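Local coordinates for protein 2,3-dehydroadipyl-CoA hydratase (Escherichia coli, PDB 4FZW) that catalyses the reversible hydration of 2,3-dehydroadipyl-CoA to 3-hydroxyadipyl-CoA in the breakdown of phenylacetate, at residues Leu33-Val38 against Pro85-Arg90; Glu42-Asp47 against Gln92-Pro97; Ala64-Asn69 against Leu107-Glu112. All coordinates share one frame; numbering follows the deposited sequence.

Contact 1 (Leu33-Val38 against Pro85-Arg90); sequences LLMQLV and PQLWAR
Helix segments 33-38 and 85-90 run in roughly the same direction, their axes 9.6 Å apart at closest approach and crossing at 31°, with V38 and L87 nearest in backbone. L87 fits into a recess formed by three side chains on two successive turns: its CD1 meets L34 CD2 at 3.8 Å, its CD2 faces M35 CE at 3.9 Å, and its CB packs against V38 CG2, the V38 and L87 side chains crossing at about a right angle. M35 gets there by bending at chi2 and chi3, which swings its methyl round the flank of L87. L34 also serves W88: CG stands anti to the backbone N (chi1 -159°), bringing CD2 to 3.6 Å from W88 NE1 and placing CD1 over one indole face, toward the rim. With an alanine here, L87 and the W88 ring would probably lose their shared apolar neighbour and a gap would open between them. The interface joins helices 31-46 and 84-92 of the crotonase fold, beside helix 109-116, with L91 covering L34, L37 and V38 further along helix 84-92. V38 CG1 packs 3.6 Å from R90 NE, while the guanidinium forms a salt bridge through that same nitrogen with E42. W88 NE1 hydrogen-bonds to a bound glycerol.

Contact 2 (Glu42-Asp47 against Gln92-Pro97); sequences EAAATD and QAFNKP
K96 NZ is gripped by several oxygens near the C-terminal end of helix 31-46. It donates to A44 O at 2.8 Å in a bond nearly along the C=O axis, with a C=O...N angle of 163°; it also hydrogen-bonds to I50 O and to a water 3.0 Å from NZ. That water in turn donates to A45 O, so two successive carbonyls, A44 and A45, are tied to one ammonium group, directly and through the water. D47 O lies near NZ as well, but the angle there is too poor for a hydrogen bond. The lysine reaches this place with its chain extended beyond CG, which carries NZ to the carbonyls. A positive charge beside the carbonyl end of a helix would be expected to be favourable. The D47 carboxylate does not pair with it: OD1 is 5.9 Å from K96 NZ and accepts instead from S49 N.

F94 brings CE1 to the helix. That atom is 4.1 Å from A44 CB, while A45 N sits at the ring edge, close to its plane. With CG between the backbone N and the carbonyl carbon (chi1 67°), N95 turns its amide back to the helix, and OD1 rests 3.7 Å from A45 CB.

Residues 92-97 lead from helix 84-92 into strand 98-102. P97 is already paired with C53 of strand 52-56, and helix 202-214 flanks the loop, K209 donating to F94 O and K96 O.

Contact 3 (Ala64-Asn69 against Leu107-Glu112); sequences AGADLN and LGAGCE
The flat groups meeting between G65 and A109 are backbone peptides, and the methyl of A109 lies over one face of the G65-A66 peptide, CB standing 3.6 Å from G65 O and 3.9 Å from G65 C. The A66 methyl comes up beside it, A66 CB and A109 CB being 4.2 Å apart. At the L107 carbonyl, two N-H groups approach from opposite sides of its plane: G65 N at 2.8 Å from L107 O, a weak bond with an N-H...O angle of 125°, and G110 N at 2.9 Å from the same oxygen, closing the turn into helix 109-116. L107 O also lies off the plane of the A64-G65 peptide, in keeping with the bent bond.

Just before this, A64 and L107 form a parallel bridge, their side chains on the same face of the small sheet in which strand 105-107 lies between 63-64 and 127-129. Beyond it the two chains part, one into a loop and the other into a helix with G108 at its N-cap. This is the active-site corner of the crotonase fold, where, in this family, one backbone N-H from the loop after the first of these strands and one from the start of the helix form an oxyanion hole for the thioester carbonyl. A66 N and A109 N, 4.9 Å apart, are placed consistently with that role, and a glycerol is bound near the A66 side chain.

G108 allows the close approach, since a CB there would fall 3.5 Å from G65 CA; G65 has backbone angles at which a CB would jam against the preceding carbonyl O. One turn into the helix, E112 OE2 accepts from A141 N and G143 N, while OE1 makes a weak hydrogen bond to glycerol.

From the N terminus the chain passes through 33-38 and 42-47 on helix 31-46, then 64-69, before any contact closes. Contact 1 closes first, when helix 84-92 returns to the earlier helix; contact 2 follows a few residues later, in the run to strand 98-102; contact 3 closes last, as helix 109-116 begins. Their segments alternate, so all three loops cross and none nests inside another. Contacts 1 and 2 share helix 31-46 and are joined by the R90-E42 salt bridge. Contact 1 reaches contact 3 where the W88 ring packs on A109, linking the helix pair to the active-site corner. Contacts 2 and 3 do not touch, their nearest atoms being about 9 Å apart.

Contact 1 (Leu33-Val38 against Pro85-Arg90)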
# COMPACT_ATOMS: atom_id res chain seq x y z
N LEU B 33 -9.26 -33.37 -4.17
CA LEU B 33 -8.97 -32.90 -5.53
C LEU B 33 -8.09 -31.65 -5.49
O LEU B 33 -7.02 -31.58 -6.10
CB LEU B 33 -10.27 -32.63 -6.30
CG LEU B 33 -10.17 -32.20 -7.77
CD1 LEU B 33 -9.19 -33.07 -8.56
CD2 LEU B 33 -11.54 -32.18 -8.45
N LEU B 34 -8.54 -30.66 -4.73
CA LEU B 34 -7.71 -29.52 -4.41
C LEU B 34 -6.28 -29.91 -3.99
O LEU B 34 -5.32 -29.34 -4.52
CB LEU B 34 -8.35 -28.74 -3.28
CG LEU B 34 -7.87 -27.30 -3.22
CD1 LEU B 34 -8.21 -26.64 -4.55
CD2 LEU B 34 -8.49 -26.57 -2.05
N MET B 35 -6.13 -30.85 -3.06
CA MET B 35 -4.79 -31.22 -2.59
C MET B 35 -3.97 -31.90 -3.69
O MET B 35 -2.78 -31.65 -3.82
CB MET B 35 -4.84 -32.10 -1.33
CG MET B 35 -3.50 -32.71 -0.92
SD MET B 35 -2.32 -31.62 -0.05
CE MET B 35 -3.12 -31.49 1.56
N GLN B 36 -4.62 -32.74 -4.49
CA GLN B 36 -4.00 -33.35 -5.66
C GLN B 36 -3.44 -32.29 -6.60
O GLN B 36 -2.26 -32.32 -6.96
CB GLN B 36 -5.00 -34.25 -6.40
CG GLN B 36 -4.39 -35.13 -7.47
CD GLN B 36 -3.28 -36.02 -6.92
OE1 GLN B 36 -3.50 -36.79 -5.98
NE2 GLN B 36 -2.10 -35.92 -7.49
N LEU B 37 -4.32 -31.35 -7.01
CA LEU B 37 -3.96 -30.21 -7.84
C LEU B 37 -2.72 -29.47 -7.31
O LEU B 37 -1.80 -29.16 -8.06
CB LEU B 37 -5.15 -29.25 -7.94
CG LEU B 37 -5.07 -28.08 -8.91
CD1 LEU B 37 -5.09 -28.59 -10.33
CD2 LEU B 37 -6.22 -27.11 -8.68
N VAL B 38 -2.71 -29.20 -6.00
CA VAL B 38 -1.55 -28.57 -5.40
C VAL B 38 -0.28 -29.41 -5.59
O VAL B 38 0.80 -28.86 -5.84
CB VAL B 38 -1.75 -28.31 -3.87
CG1 VAL B 38 -0.41 -28.05 -3.18
CG2 VAL B 38 -2.72 -27.17 -3.64
N PRO B 85 -7.48 -22.97 2.92
CA PRO B 85 -6.90 -21.68 2.53
C PRO B 85 -5.42 -21.72 2.16
O PRO B 85 -5.00 -20.98 1.28
CB PRO B 85 -7.16 -20.82 3.76
CG PRO B 85 -8.50 -21.34 4.25
CD PRO B 85 -8.40 -22.83 4.07
N GLN B 86 -4.64 -22.60 2.80
CA GLN B 86 -3.21 -22.69 2.51
C GLN B 86 -2.97 -23.45 1.21
O GLN B 86 -1.94 -23.27 0.56
CB GLN B 86 -2.49 -23.39 3.67
CG GLN B 86 -2.86 -24.87 3.75
CD GLN B 86 -2.15 -25.63 4.85
OE1 GLN B 86 -1.64 -25.05 5.82
NE2 GLN B 86 -2.13 -26.95 4.70
N LEU B 87 -3.91 -24.31 0.83
CA LEU B 87 -3.84 -24.98 -0.48
C LEU B 87 -4.06 -23.97 -1.60
O LEU B 87 -3.32 -23.95 -2.59
CB LEU B 87 -4.87 -26.10 -0.58
CG LEU B 87 -4.84 -27.19 0.49
CD1 LEU B 87 -5.83 -28.29 0.13
CD2 LEU B 87 -3.43 -27.74 0.64
N TRP B 88 -5.06 -23.11 -1.43
CA TRP B 88 -5.27 -21.99 -2.35
C TRP B 88 -4.01 -21.11 -2.50
O TRP B 88 -3.66 -20.73 -3.62
CB TRP B 88 -6.50 -21.16 -1.93
CG TRP B 88 -7.81 -21.88 -2.22
CD1 TRP B 88 -8.54 -22.64 -1.35
CD2 TRP B 88 -8.53 -21.91 -3.47
NE1 TRP B 88 -9.66 -23.14 -1.97
CE2 TRP B 88 -9.68 -22.70 -3.27
CE3 TRP B 88 -8.30 -21.34 -4.73
CZ2 TRP B 88 -10.60 -22.95 -4.30
CZ3 TRP B 88 -9.22 -21.59 -5.75
CH2 TRP B 88 -10.36 -22.38 -5.52
N ALA B 89 -3.32 -20.80 -1.40
CA ALA B 89 -2.12 -19.97 -1.49
C ALA B 89 -0.97 -20.73 -2.11
O ALA B 89 -0.10 -20.15 -2.74
CB ALA B 89 -1.69 -19.40 -0.12
N ARG B 90 -0.96 -22.05 -1.94
CA ARG B 90 0.07 -22.84 -2.61
C ARG B 90 -0.19 -22.93 -4.11
O ARG B 90 0.76 -22.96 -4.89
CB ARG B 90 0.22 -24.23 -1.99
CG ARG B 90 0.94 -24.22 -0.65
CD ARG B 90 0.60 -25.43 0.18
NE ARG B 90 1.28 -26.62 -0.30
CZ ARG B 90 1.32 -27.77 0.37
NH1 ARG B 90 0.71 -27.86 1.55
NH2 ARG B 90 1.95 -28.81 -0.15

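Contact 2 (Glu42-Asp47 against Gln92-Pro97)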
# COMPACT_ATOMS: atom_id res chain seq x y z
N GLU B 42 2.97 -28.11 -7.71
CA GLU B 42 4.24 -28.02 -6.99
C GLU B 42 5.28 -28.92 -7.67
O GLU B 42 6.37 -28.45 -8.00
CB GLU B 42 4.06 -28.25 -5.48
CG GLU B 42 3.38 -27.02 -4.82
CD GLU B 42 3.16 -27.13 -3.32
OE1 GLU B 42 3.34 -28.23 -2.74
OE2 GLU B 42 2.79 -26.10 -2.72
N ALA B 43 4.93 -30.17 -7.95
CA ALA B 43 5.85 -31.05 -8.68
C ALA B 43 6.30 -30.45 -10.01
O ALA B 43 7.47 -30.49 -10.35
CB ALA B 43 5.26 -32.43 -8.87
N ALA B 44 5.35 -29.86 -10.75
CA ALA B 44 5.65 -29.15 -12.00
C ALA B 44 6.52 -27.90 -11.82
O ALA B 44 7.29 -27.53 -12.71
CB ALA B 44 4.35 -28.78 -12.70
N ALA B 45 6.38 -27.24 -10.67
CA ALA B 45 7.16 -26.03 -10.38
C ALA B 45 8.66 -26.27 -10.56
O ALA B 45 9.40 -25.37 -10.98
CB ALA B 45 6.86 -25.53 -8.98
N THR B 46 9.11 -27.49 -10.27
CA THR B 46 10.54 -27.79 -10.25
C THR B 46 10.96 -28.72 -11.38
O THR B 46 12.15 -28.95 -11.58
CB THR B 46 11.00 -28.37 -8.89
OG1 THR B 46 10.41 -29.67 -8.69
CG2 THR B 46 10.56 -27.46 -7.77
N ASP B 47 10.00 -29.25 -12.12
CA ASP B 47 10.33 -30.04 -13.30
C ASP B 47 10.77 -29.13 -14.44
O ASP B 47 9.96 -28.42 -15.00
CB ASP B 47 9.15 -30.90 -13.73
CG ASP B 47 9.46 -31.71 -14.98
OD1 ASP B 47 10.51 -31.45 -15.60
OD2 ASP B 47 8.65 -32.59 -15.36
N GLN B 92 -1.62 -20.51 -5.95
CA GLN B 92 -1.23 -19.20 -6.42
C GLN B 92 0.28 -18.99 -6.45
O GLN B 92 0.77 -18.11 -7.14
CB GLN B 92 -1.86 -18.11 -5.55
CG GLN B 92 -1.08 -16.81 -5.57
CD GLN B 92 -1.78 -15.71 -4.85
OE1 GLN B 92 -2.53 -14.92 -5.47
NE2 GLN B 92 -1.56 -15.61 -3.53
N ALA B 93 1.02 -19.79 -5.69
CA ALA B 93 2.47 -19.63 -5.61
C ALA B 93 3.15 -20.38 -6.75
O ALA B 93 4.36 -20.27 -6.96
CB ALA B 93 2.98 -20.10 -4.25
N PHE B 94 2.37 -21.14 -7.51
CA PHE B 94 2.90 -21.79 -8.69
C PHE B 94 3.58 -20.71 -9.53
O PHE B 94 2.98 -19.69 -9.85
CB PHE B 94 1.78 -22.50 -9.47
CG PHE B 94 2.25 -23.15 -10.75
CD1 PHE B 94 3.07 -24.26 -10.73
CD2 PHE B 94 1.86 -22.65 -11.98
CE1 PHE B 94 3.50 -24.87 -11.91
CE2 PHE B 94 2.29 -23.25 -13.17
CZ PHE B 94 3.11 -24.37 -13.13
N ASN B 95 4.84 -20.94 -9.88
CA ASN B 95 5.68 -19.89 -10.44
C ASN B 95 5.70 -19.86 -11.97
O ASN B 95 6.30 -18.97 -12.57
CB ASN B 95 7.11 -20.03 -9.88
CG ASN B 95 7.81 -21.30 -10.36
OD1 ASN B 95 7.17 -22.27 -10.76
ND2 ASN B 95 9.13 -21.30 -10.32
N LYS B 96 5.05 -20.83 -12.60
CA LYS B 96 4.99 -20.90 -14.07
C LYS B 96 3.62 -20.48 -14.63
O LYS B 96 2.62 -20.52 -13.93
CB LYS B 96 5.38 -22.28 -14.57
CG LYS B 96 6.81 -22.67 -14.23
CD LYS B 96 7.11 -24.11 -14.63
CE LYS B 96 8.40 -24.58 -13.98
NZ LYS B 96 8.83 -25.94 -14.45
N PRO B 97 3.60 -20.06 -15.90
CA PRO B 97 2.34 -19.67 -16.55
C PRO B 97 1.24 -20.72 -16.41
O PRO B 97 1.47 -21.91 -16.59
CB PRO B 97 2.74 -19.49 -18.00
CG PRO B 97 4.16 -18.95 -17.88
CD PRO B 97 4.77 -19.73 -16.73
O HOH W 1 11.50 -25.75 -13.05

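Contact 3 (Ala64-Asn69 against Leu107-Glu112)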
# COMPACT_ATOMS: atom_id res chain seq x y z
N ALA B 64 -18.08 -26.91 -10.96
CA ALA B 64 -19.29 -26.32 -10.43
C ALA B 64 -19.25 -26.27 -8.91
O ALA B 64 -19.93 -27.04 -8.23
CB ALA B 64 -20.49 -27.11 -10.91
N GLY B 65 -18.45 -25.36 -8.37
CA GLY B 65 -18.37 -25.16 -6.94
C GLY B 65 -17.41 -26.08 -6.21
O GLY B 65 -16.37 -26.50 -6.75
N ALA B 66 -17.75 -26.39 -4.96
CA ALA B 66 -16.97 -27.30 -4.12
C ALA B 66 -17.90 -28.27 -3.42
O ALA B 66 -19.12 -28.09 -3.42
CB ALA B 66 -16.16 -26.53 -3.11
N ASP B 67 -17.34 -29.31 -2.81
CA ASP B 67 -18.15 -30.23 -2.03
C ASP B 67 -18.85 -29.49 -0.90
O ASP B 67 -18.20 -28.96 0.01
CB ASP B 67 -17.30 -31.37 -1.47
CG ASP B 67 -17.67 -32.72 -2.08
OD1 ASP B 67 -18.14 -32.75 -3.24
OD2 ASP B 67 -17.50 -33.74 -1.38
N LEU B 68 -20.18 -29.45 -0.98
CA LEU B 68 -20.98 -28.66 -0.04
C LEU B 68 -20.94 -29.21 1.39
O LEU B 68 -21.02 -28.45 2.35
CB LEU B 68 -22.42 -28.54 -0.53
CG LEU B 68 -23.27 -27.45 0.13
CD1 LEU B 68 -22.50 -26.14 0.17
CD2 LEU B 68 -24.58 -27.29 -0.61
N ASN B 69 -20.84 -30.54 1.51
CA ASN B 69 -20.79 -31.21 2.80
C ASN B 69 -19.52 -30.84 3.55
O ASN B 69 -19.57 -30.52 4.74
CB ASN B 69 -20.84 -32.73 2.64
CG ASN B 69 -21.93 -33.20 1.69
OD1 ASN B 69 -22.06 -32.69 0.57
ND2 ASN B 69 -22.72 -34.16 2.13
N LEU B 107 -18.41 -22.16 -11.63
CA LEU B 107 -19.18 -21.49 -10.57
C LEU B 107 -18.50 -21.64 -9.22
O LEU B 107 -17.85 -22.65 -8.97
CB LEU B 107 -20.60 -22.05 -10.50
CG LEU B 107 -21.39 -22.07 -11.81
CD1 LEU B 107 -22.65 -22.87 -11.61
CD2 LEU B 107 -21.72 -20.67 -12.29
N GLY B 108 -18.65 -20.64 -8.34
CA GLY B 108 -18.04 -20.68 -7.01
C GLY B 108 -16.53 -20.94 -7.05
O GLY B 108 -15.78 -20.18 -7.66
N ALA B 109 -16.09 -22.03 -6.44
CA ALA B 109 -14.67 -22.36 -6.40
C ALA B 109 -14.11 -22.51 -7.82
O ALA B 109 -12.92 -22.23 -8.08
CB ALA B 109 -14.44 -23.63 -5.62
N GLY B 110 -14.98 -22.97 -8.73
CA GLY B 110 -14.63 -23.09 -10.12
C GLY B 110 -14.28 -21.74 -10.75
O GLY B 110 -13.28 -21.62 -11.47
N CYS B 111 -15.11 -20.73 -10.51
CA CYS B 111 -14.78 -19.41 -11.00
C CYS B 111 -13.51 -18.94 -10.32
O CYS B 111 -12.60 -18.45 -10.99
CB CYS B 111 -15.91 -18.43 -10.74
SG CYS B 111 -15.59 -16.79 -11.40
N GLU B 112 -13.45 -19.10 -8.99
CA GLU B 112 -12.28 -18.71 -8.19
C GLU B 112 -11.00 -19.35 -8.67
O GLU B 112 -9.99 -18.68 -8.77
CB GLU B 112 -12.50 -18.98 -6.69
CG GLU B 112 -13.44 -17.95 -6.11
CD GLU B 112 -13.95 -18.31 -4.76
OE1 GLU B 112 -14.08 -19.51 -4.45
OE2 GLU B 112 -14.23 -17.35 -4.00